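PDB 3S2S: putative pyrazinamidase/nicotinamidase from Streptococcus mutans, which probably hydrolyses nicotinamide and its analogue pyrazinamide to the corresponding acids, as a zinc-binding member of the isochorismatase family. Local coordinates for residues I40-T45 and I169-T174; D47-D52 and K59-I64; T163-D168 and A191-S196. All coordinates share one frame; numbering follows the deposited sequence.

Interaction 1. Residues I40-T45 and I169-T174; sequences ISIDYT and ICVLHT. With CAD (cacodylic acid), chain F.
At the active-site end of the isochorismatase-type parallel sheet, D43, just past strand 37-42, faces C170 in the first turn of helix 167-180, with cacodylic acid lying against both. OD2 of D43 lies 3.3 Å from SG of C170 and also touches methyl C1 of the ligand. Two more partners hold the D43 carboxylate: K137 forms a salt bridge with OD2, and the backbone N of D87, a zinc ligand, bonds to OD1. SG of C170 sits beside its own backbone N (chi1 -63°), a torsion that puts the sulfur 2.3 Å from the ligand's AS, well inside non-bonded distance. The backbone N of C170 donates to the ligand's O1 at 2.7 Å, with an N-H...O angle of 159°. Beneath this polar layer the two branches of I42 divide the work. CG2 presses on CB of C170 at 3.5 Å, while CD1 meets T174 tip to tip, 3.8 Å from OG1, and brushes CG2 of V171. T174 OG1 in turn bonds back to C170 O at 2.7 Å, on the opposite face of that carbonyl from T174 N, and has a second partner in A142 N. The grouping of D43, K137 and C170 is consistent with the Asp-Lys-Cys triad of this family, and the arsenic probably occupies the place where a substrate's carbonyl carbon would be attacked.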
# COMPACT_ATOMS: atom_id res chain seq x y z
N ILE A 40 -9.80 -14.25 10.99
CA ILE A 40 -10.55 -13.18 10.32
C ILE A 40 -11.96 -13.69 10.09
O ILE A 40 -12.12 -14.75 9.51
CB ILE A 40 -9.90 -12.76 8.97
CG1 ILE A 40 -8.38 -12.62 9.08
CG2 ILE A 40 -10.50 -11.42 8.48
CD1 ILE A 40 -7.92 -11.67 10.18
N SER A 41 -12.97 -12.96 10.59
CA SER A 41 -14.38 -13.35 10.46
C SER A 41 -15.02 -12.44 9.43
O SER A 41 -15.30 -11.27 9.70
CB SER A 41 -15.10 -13.24 11.80
OG SER A 41 -16.43 -13.77 11.71
N ILE A 42 -15.21 -12.98 8.22
CA ILE A 42 -15.54 -12.11 7.09
C ILE A 42 -17.03 -12.12 6.76
O ILE A 42 -17.57 -13.12 6.31
CB ILE A 42 -14.74 -12.50 5.85
CG1 ILE A 42 -13.24 -12.55 6.18
CG2 ILE A 42 -15.01 -11.55 4.67
CD1 ILE A 42 -12.42 -13.12 5.04
N ASP A 43 -17.69 -10.99 7.02
CA ASP A 43 -19.07 -10.73 6.53
C ASP A 43 -20.12 -11.74 6.87
O ASP A 43 -21.06 -11.93 6.09
CB ASP A 43 -19.06 -10.54 5.00
CG ASP A 43 -18.51 -9.18 4.58
OD1 ASP A 43 -18.70 -8.23 5.35
OD2 ASP A 43 -17.94 -9.08 3.47
N TYR A 44 -20.01 -12.39 8.02
CA TYR A 44 -21.01 -13.40 8.39
C TYR A 44 -22.23 -12.73 9.02
O TYR A 44 -22.54 -12.92 10.22
CB TYR A 44 -20.41 -14.51 9.27
CG TYR A 44 -21.26 -15.74 9.21
CD1 TYR A 44 -21.30 -16.53 8.06
CD2 TYR A 44 -22.07 -16.11 10.29
CE1 TYR A 44 -22.12 -17.66 7.98
CE2 TYR A 44 -22.89 -17.24 10.23
CZ TYR A 44 -22.90 -18.00 9.07
OH TYR A 44 -23.73 -19.11 9.01
N THR A 45 -22.92 -11.93 8.22
CA THR A 45 -24.01 -11.11 8.73
C THR A 45 -25.36 -11.51 8.15
O THR A 45 -25.46 -12.28 7.18
CB THR A 45 -23.79 -9.62 8.41
OG1 THR A 45 -23.82 -9.44 6.98
CG2 THR A 45 -22.45 -9.10 8.98
N ILE A 169 -15.52 -14.40 -3.22
CA ILE A 169 -15.44 -12.95 -3.33
C ILE A 169 -14.69 -12.39 -2.10
O ILE A 169 -13.47 -12.20 -2.16
CB ILE A 169 -16.83 -12.31 -3.52
CG1 ILE A 169 -17.48 -12.92 -4.77
CG2 ILE A 169 -16.71 -10.79 -3.65
CD1 ILE A 169 -18.94 -12.51 -4.97
N CYS A 170 -15.38 -12.14 -0.99
CA CYS A 170 -14.66 -11.52 0.14
C CYS A 170 -13.55 -12.36 0.76
O CYS A 170 -12.49 -11.84 1.15
CB CYS A 170 -15.63 -10.99 1.22
SG CYS A 170 -16.70 -9.67 0.52
N VAL A 171 -13.77 -13.67 0.85
CA VAL A 171 -12.74 -14.53 1.39
C VAL A 171 -11.57 -14.56 0.40
O VAL A 171 -10.43 -14.37 0.80
CB VAL A 171 -13.29 -15.93 1.64
CG1 VAL A 171 -12.18 -16.86 2.10
CG2 VAL A 171 -14.43 -15.87 2.70
N LEU A 172 -11.86 -14.80 -0.88
CA LEU A 172 -10.80 -14.81 -1.91
C LEU A 172 -10.00 -13.50 -1.98
O LEU A 172 -8.76 -13.53 -1.98
CB LEU A 172 -11.39 -15.14 -3.29
CG LEU A 172 -10.36 -15.23 -4.43
CD1 LEU A 172 -9.38 -16.32 -4.13
CD2 LEU A 172 -11.10 -15.52 -5.74
N HIS A 173 -10.68 -12.35 -2.03
CA HIS A 173 -9.95 -11.09 -2.12
C HIS A 173 -9.10 -10.88 -0.87
O HIS A 173 -7.95 -10.42 -0.95
CB HIS A 173 -10.90 -9.92 -2.28
CG HIS A 173 -11.50 -9.78 -3.65
ND1 HIS A 173 -11.87 -8.57 -4.17
CD2 HIS A 173 -11.82 -10.71 -4.58
CE1 HIS A 173 -12.39 -8.75 -5.38
NE2 HIS A 173 -12.37 -10.05 -5.65
N THR A 174 -9.64 -11.23 0.29
CA THR A 174 -8.89 -11.06 1.53
C THR A 174 -7.65 -11.95 1.50
O THR A 174 -6.58 -11.53 1.89
CB THR A 174 -9.73 -11.42 2.75
OG1 THR A 174 -10.85 -10.52 2.83
CG2 THR A 174 -8.89 -11.30 4.06
AS CAD F . -18.61 -10.79 0.01
C1 CAD F . -19.62 -10.94 1.67
C2 CAD F . -19.64 -9.79 -1.36
O1 CAD F . -18.00 -12.21 -0.50

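Interaction 2. Residues D47-D52 and K59-I64; sequences DFVADD and KPAQAI. With CAD (cacodylic acid), chain F.
Q62 reaches across from helix 59-62 and uses one nitrogen, NE2, to hold two acceptors on the segment 47-52. The bond to V49 O is 2.8 Å long with an N-H...O angle of 165°; it lies in the carbonyl plane and almost exactly in the plane of the glutamine amide. The second bond, 2.9 Å from NE2 to OD1 of D51, is less regular: the nitrogen stands above the carboxylate plane, and the carboxylate and amide planes are turned 67° apart. Together the two bonds fix the rotation of the amide and tie the last carbonyl of helix 46-49 and the D51 side chain just after it to the second helix. Beyond CG the glutamine chain is extended, which carries its amide past V49; the two side chains slide by each other in opposite directions, with CG1 of V49 3.8 Å from CG of Q62.

Two short helices, 46-49 and 59-62, are thus joined across an intervening loop close to the ligand pocket. Their closest backbone approach is at V49 and A61, where CB of A61 fits against CG1 of V49 at 4.0 Å and touches F48 O. On the solvent side, K59 bends at chi2 and chi4 to bring CE within 3.7 Å of OD1 of D51; its NZ stays beyond salt-bridge distance, so any electrostatic help is probably modest.

Further out, F48 turns its ring away from the second helix and into the pocket. Methyl C1 of cacodylic acid lies 3.3 Å above the ring plane, over the ring centre, in CH-pi fashion. H105, a zinc ligand, also meets this ring, and Y116 packs on both V49 and Q62.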
# COMPACT_ATOMS: atom_id res chain seq x y z
N ASP A 47 -27.53 -9.93 6.26
CA ASP A 47 -27.75 -9.70 4.83
C ASP A 47 -27.09 -10.71 3.90
O ASP A 47 -27.55 -10.92 2.78
CB ASP A 47 -27.36 -8.27 4.42
CG ASP A 47 -28.49 -7.28 4.64
OD1 ASP A 47 -29.67 -7.72 4.70
OD2 ASP A 47 -28.20 -6.08 4.76
N PHE A 48 -26.02 -11.35 4.36
CA PHE A 48 -25.33 -12.35 3.55
C PHE A 48 -25.74 -13.79 3.83
O PHE A 48 -25.36 -14.69 3.07
CB PHE A 48 -23.82 -12.22 3.71
CG PHE A 48 -23.25 -11.01 3.04
CD1 PHE A 48 -23.33 -10.87 1.66
CD2 PHE A 48 -22.65 -10.00 3.78
CE1 PHE A 48 -22.79 -9.74 1.03
CE2 PHE A 48 -22.12 -8.87 3.15
CZ PHE A 48 -22.20 -8.75 1.77
N VAL A 49 -26.48 -14.01 4.90
CA VAL A 49 -26.72 -15.36 5.40
C VAL A 49 -28.20 -15.69 5.59
O VAL A 49 -28.64 -16.79 5.24
CB VAL A 49 -25.96 -15.61 6.72
CG1 VAL A 49 -26.11 -17.07 7.18
CG2 VAL A 49 -24.46 -15.22 6.55
N ALA A 50 -28.95 -14.75 6.16
CA ALA A 50 -30.33 -15.03 6.59
C ALA A 50 -31.28 -15.25 5.42
O ALA A 50 -31.05 -14.78 4.30
CB ALA A 50 -30.83 -13.91 7.50
N ASP A 51 -32.36 -15.99 5.66
CA ASP A 51 -33.37 -16.14 4.63
C ASP A 51 -33.79 -14.79 4.02
O ASP A 51 -33.91 -14.67 2.80
CB ASP A 51 -34.60 -16.87 5.19
CG ASP A 51 -34.37 -18.36 5.35
OD1 ASP A 51 -33.43 -18.91 4.73
OD2 ASP A 51 -35.15 -19.00 6.10
N ASP A 52 -34.01 -13.78 4.86
CA ASP A 52 -34.53 -12.50 4.36
C ASP A 52 -33.42 -11.48 4.07
O ASP A 52 -33.70 -10.30 3.83
CB ASP A 52 -35.56 -11.92 5.34
CG ASP A 52 -34.99 -11.72 6.73
OD1 ASP A 52 -33.87 -12.20 7.00
OD2 ASP A 52 -35.67 -11.09 7.56
N LYS A 59 -29.10 -21.12 2.18
CA LYS A 59 -28.84 -22.35 2.94
C LYS A 59 -27.36 -22.75 3.06
O LYS A 59 -26.93 -23.15 4.13
CB LYS A 59 -29.68 -23.53 2.42
CG LYS A 59 -31.07 -23.64 3.06
CD LYS A 59 -31.74 -22.28 3.18
CE LYS A 59 -33.16 -22.40 3.68
NZ LYS A 59 -33.26 -23.43 4.75
N PRO A 60 -26.58 -22.64 1.97
CA PRO A 60 -25.16 -23.00 2.12
C PRO A 60 -24.46 -22.12 3.16
O PRO A 60 -23.60 -22.61 3.89
CB PRO A 60 -24.57 -22.72 0.73
CG PRO A 60 -25.72 -22.83 -0.19
CD PRO A 60 -26.94 -22.37 0.56
N ALA A 61 -24.81 -20.84 3.23
CA ALA A 61 -24.17 -19.96 4.21
C ALA A 61 -24.70 -20.27 5.61
O ALA A 61 -23.94 -20.26 6.59
CB ALA A 61 -24.39 -18.49 3.86
N GLN A 62 -25.99 -20.58 5.71
CA GLN A 62 -26.56 -20.89 7.03
C GLN A 62 -25.95 -22.19 7.56
O GLN A 62 -25.82 -22.37 8.77
CB GLN A 62 -28.08 -21.02 6.95
CG GLN A 62 -28.80 -19.69 6.74
CD GLN A 62 -30.13 -19.86 6.03
OE1 GLN A 62 -30.77 -20.91 6.13
NE2 GLN A 62 -30.55 -18.82 5.31
N ALA A 63 -25.58 -23.07 6.65
CA ALA A 63 -25.07 -24.38 7.03
C ALA A 63 -23.81 -24.31 7.87
O ALA A 63 -23.54 -25.22 8.66
CB ALA A 63 -24.85 -25.25 5.79
N ILE A 64 -23.04 -23.23 7.73
CA ILE A 64 -21.79 -23.12 8.48
C ILE A 64 -21.92 -22.40 9.81
O ILE A 64 -20.91 -22.18 10.49
CB ILE A 64 -20.65 -22.47 7.65
CG1 ILE A 64 -20.93 -20.98 7.38
CG2 ILE A 64 -20.45 -23.24 6.35
CD1 ILE A 64 -19.69 -20.22 6.84
AS CAD F . -18.61 -10.79 0.01
C1 CAD F . -19.62 -10.94 1.67
C2 CAD F . -19.64 -9.79 -1.36
O1 CAD F . -18.00 -12.21 -0.50

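Interaction 3. Residues T163-D168 and A191-S196; sequences TGVLTD and AVASLS. With CAD (cacodylic acid), chain F.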
# COMPACT_ATOMS: atom_id res chain seq x y z
N THR A 163 -12.28 -17.20 7.70
CA THR A 163 -13.61 -17.80 7.83
C THR A 163 -14.61 -16.80 7.29
O THR A 163 -14.32 -15.61 7.21
CB THR A 163 -13.99 -18.05 9.32
OG1 THR A 163 -14.10 -16.79 10.02
CG2 THR A 163 -12.96 -18.95 10.02
N GLY A 164 -15.81 -17.27 6.94
CA GLY A 164 -16.87 -16.36 6.55
C GLY A 164 -17.33 -16.56 5.12
O GLY A 164 -17.19 -17.65 4.58
N VAL A 165 -17.87 -15.50 4.51
CA VAL A 165 -18.51 -15.57 3.19
C VAL A 165 -18.13 -14.34 2.37
O VAL A 165 -17.70 -13.34 2.94
CB VAL A 165 -20.08 -15.65 3.34
CG1 VAL A 165 -20.50 -16.93 4.07
CG2 VAL A 165 -20.59 -14.43 4.07
N LEU A 166 -18.23 -14.39 1.04
CA LEU A 166 -18.46 -15.61 0.28
C LEU A 166 -17.06 -16.10 -0.11
O LEU A 166 -16.13 -15.29 -0.31
CB LEU A 166 -19.24 -15.32 -1.00
CG LEU A 166 -20.69 -14.84 -0.91
CD1 LEU A 166 -21.26 -14.76 -2.32
CD2 LEU A 166 -21.49 -15.79 -0.08
N THR A 167 -16.91 -17.41 -0.24
CA THR A 167 -15.59 -18.00 -0.47
C THR A 167 -14.88 -17.37 -1.67
O THR A 167 -13.67 -17.09 -1.61
CB THR A 167 -15.73 -19.51 -0.74
OG1 THR A 167 -16.71 -20.05 0.16
CG2 THR A 167 -14.41 -20.22 -0.50
N ASP A 168 -15.63 -17.15 -2.75
CA ASP A 168 -15.06 -16.69 -4.02
C ASP A 168 -15.03 -15.17 -4.20
O ASP A 168 -14.55 -14.70 -5.23
CB ASP A 168 -15.83 -17.32 -5.20
CG ASP A 168 -17.31 -16.99 -5.16
OD1 ASP A 168 -17.94 -17.25 -4.11
OD2 ASP A 168 -17.85 -16.45 -6.15
N ALA A 191 -16.01 -23.62 7.62
CA ALA A 191 -16.45 -22.30 8.09
C ALA A 191 -16.32 -21.22 7.02
O ALA A 191 -16.17 -20.03 7.34
CB ALA A 191 -15.66 -21.91 9.33
N VAL A 192 -16.38 -21.61 5.75
CA VAL A 192 -16.51 -20.67 4.64
C VAL A 192 -17.59 -21.20 3.72
O VAL A 192 -17.84 -22.41 3.70
CB VAL A 192 -15.20 -20.47 3.82
CG1 VAL A 192 -14.15 -19.73 4.64
CG2 VAL A 192 -14.65 -21.79 3.29
N ALA A 193 -18.27 -20.31 3.00
CA ALA A 193 -19.32 -20.74 2.07
C ALA A 193 -19.59 -19.74 0.96
O ALA A 193 -19.30 -18.56 1.11
CB ALA A 193 -20.62 -21.04 2.83
N SER A 194 -20.17 -20.20 -0.14
CA SER A 194 -20.66 -19.29 -1.17
C SER A 194 -22.04 -19.76 -1.64
O SER A 194 -22.46 -20.87 -1.31
CB SER A 194 -19.72 -19.27 -2.39
OG SER A 194 -20.15 -18.28 -3.33
N LEU A 195 -22.72 -18.92 -2.40
CA LEU A 195 -24.02 -19.29 -2.95
C LEU A 195 -23.77 -20.28 -4.05
O LEU A 195 -24.45 -21.32 -4.15
CB LEU A 195 -24.73 -18.06 -3.52
CG LEU A 195 -26.21 -18.27 -3.87
CD1 LEU A 195 -26.94 -16.94 -3.89
CD2 LEU A 195 -26.38 -19.00 -5.19
N SER A 196 -22.80 -19.94 -4.89
CA SER A 196 -22.37 -20.77 -6.00
C SER A 196 -21.39 -21.83 -5.53
O SER A 196 -20.27 -21.52 -5.16
CB SER A 196 -21.67 -19.91 -7.06
OG SER A 196 -21.06 -20.73 -8.04
AS CAD F . -18.61 -10.79 0.01
C1 CAD F . -19.62 -10.94 1.67
C2 CAD F . -19.64 -9.79 -1.36
O1 CAD F . -18.00 -12.21 -0.50
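S194 and D168 make the shortest polar contact here: OG of S194 donates to OD1 of D168 at 2.6 Å, on the syn side of the carboxylate. The serine hydroxyl is anti to its backbone N (chi1 -175°), which turns it to the aspartate. Three backbone bonds continue the join. G164 N gives to A191 O at 2.8 Å, nearly straight at 168°, and A193 N returns a longer bond of 3.3 Å to G164 O, making a parallel bridge between G164 and V192. Farther along, T167 N bonds to A193 O at 3.0 Å from above the carbonyl plane, and the CA of L166 adds a CA-H...O contact to the same oxygen. The hydroxyl of T167 lies near this backbone but finds its hydrogen-bond partner in ND1 of H200.

Between the strand and helix 167-180, the peptide joining V165 to L166 is cis. In this conformation L166 N faces the pocket and donates to O1 of cacodylic acid at 2.7 Å and 173°, consistent with an oxyanion-hole amide. G164, where the chain turns a corner, has backbone angles that call for glycine.

Apolar contacts fill in around these bonds. CD2 of L166 rests 3.8 Å from CA of S194. T167 and V192 cross at about a right angle, their CG2 methyls 4.1 Å apart, while CG1 of V165 reaches the backbone of A193. T163 and A191 together meet I68 and V71 of helix 65-77. T167 and D168 lean on A203 of helix 197-209, D168 also packs on F202 of the second subunit, and strand 37-42 pairs alongside strand 159-165.

All three contacts converge on the cacodylic acid. Interaction 1 supplies the cysteine sulfur and one amide, interaction 3 a second amide to the same oxygen, and interaction 2 an aromatic face over a methyl. Interactions 1 and 3 are the closest pair, their centres about 7 Å apart: strands 37-42 and 159-165 are neighbours in the sheet, with I42 N 3.0 Å from T163 O, and both contacts use helix 167-180. Interaction 2 lies about 14 Å from interaction 1, centre to centre, linked by Y44 OH to A61 O at 2.7 Å. It meets interaction 3, about 10 Å away between centres, through P60 and I64 packing on A191-S194.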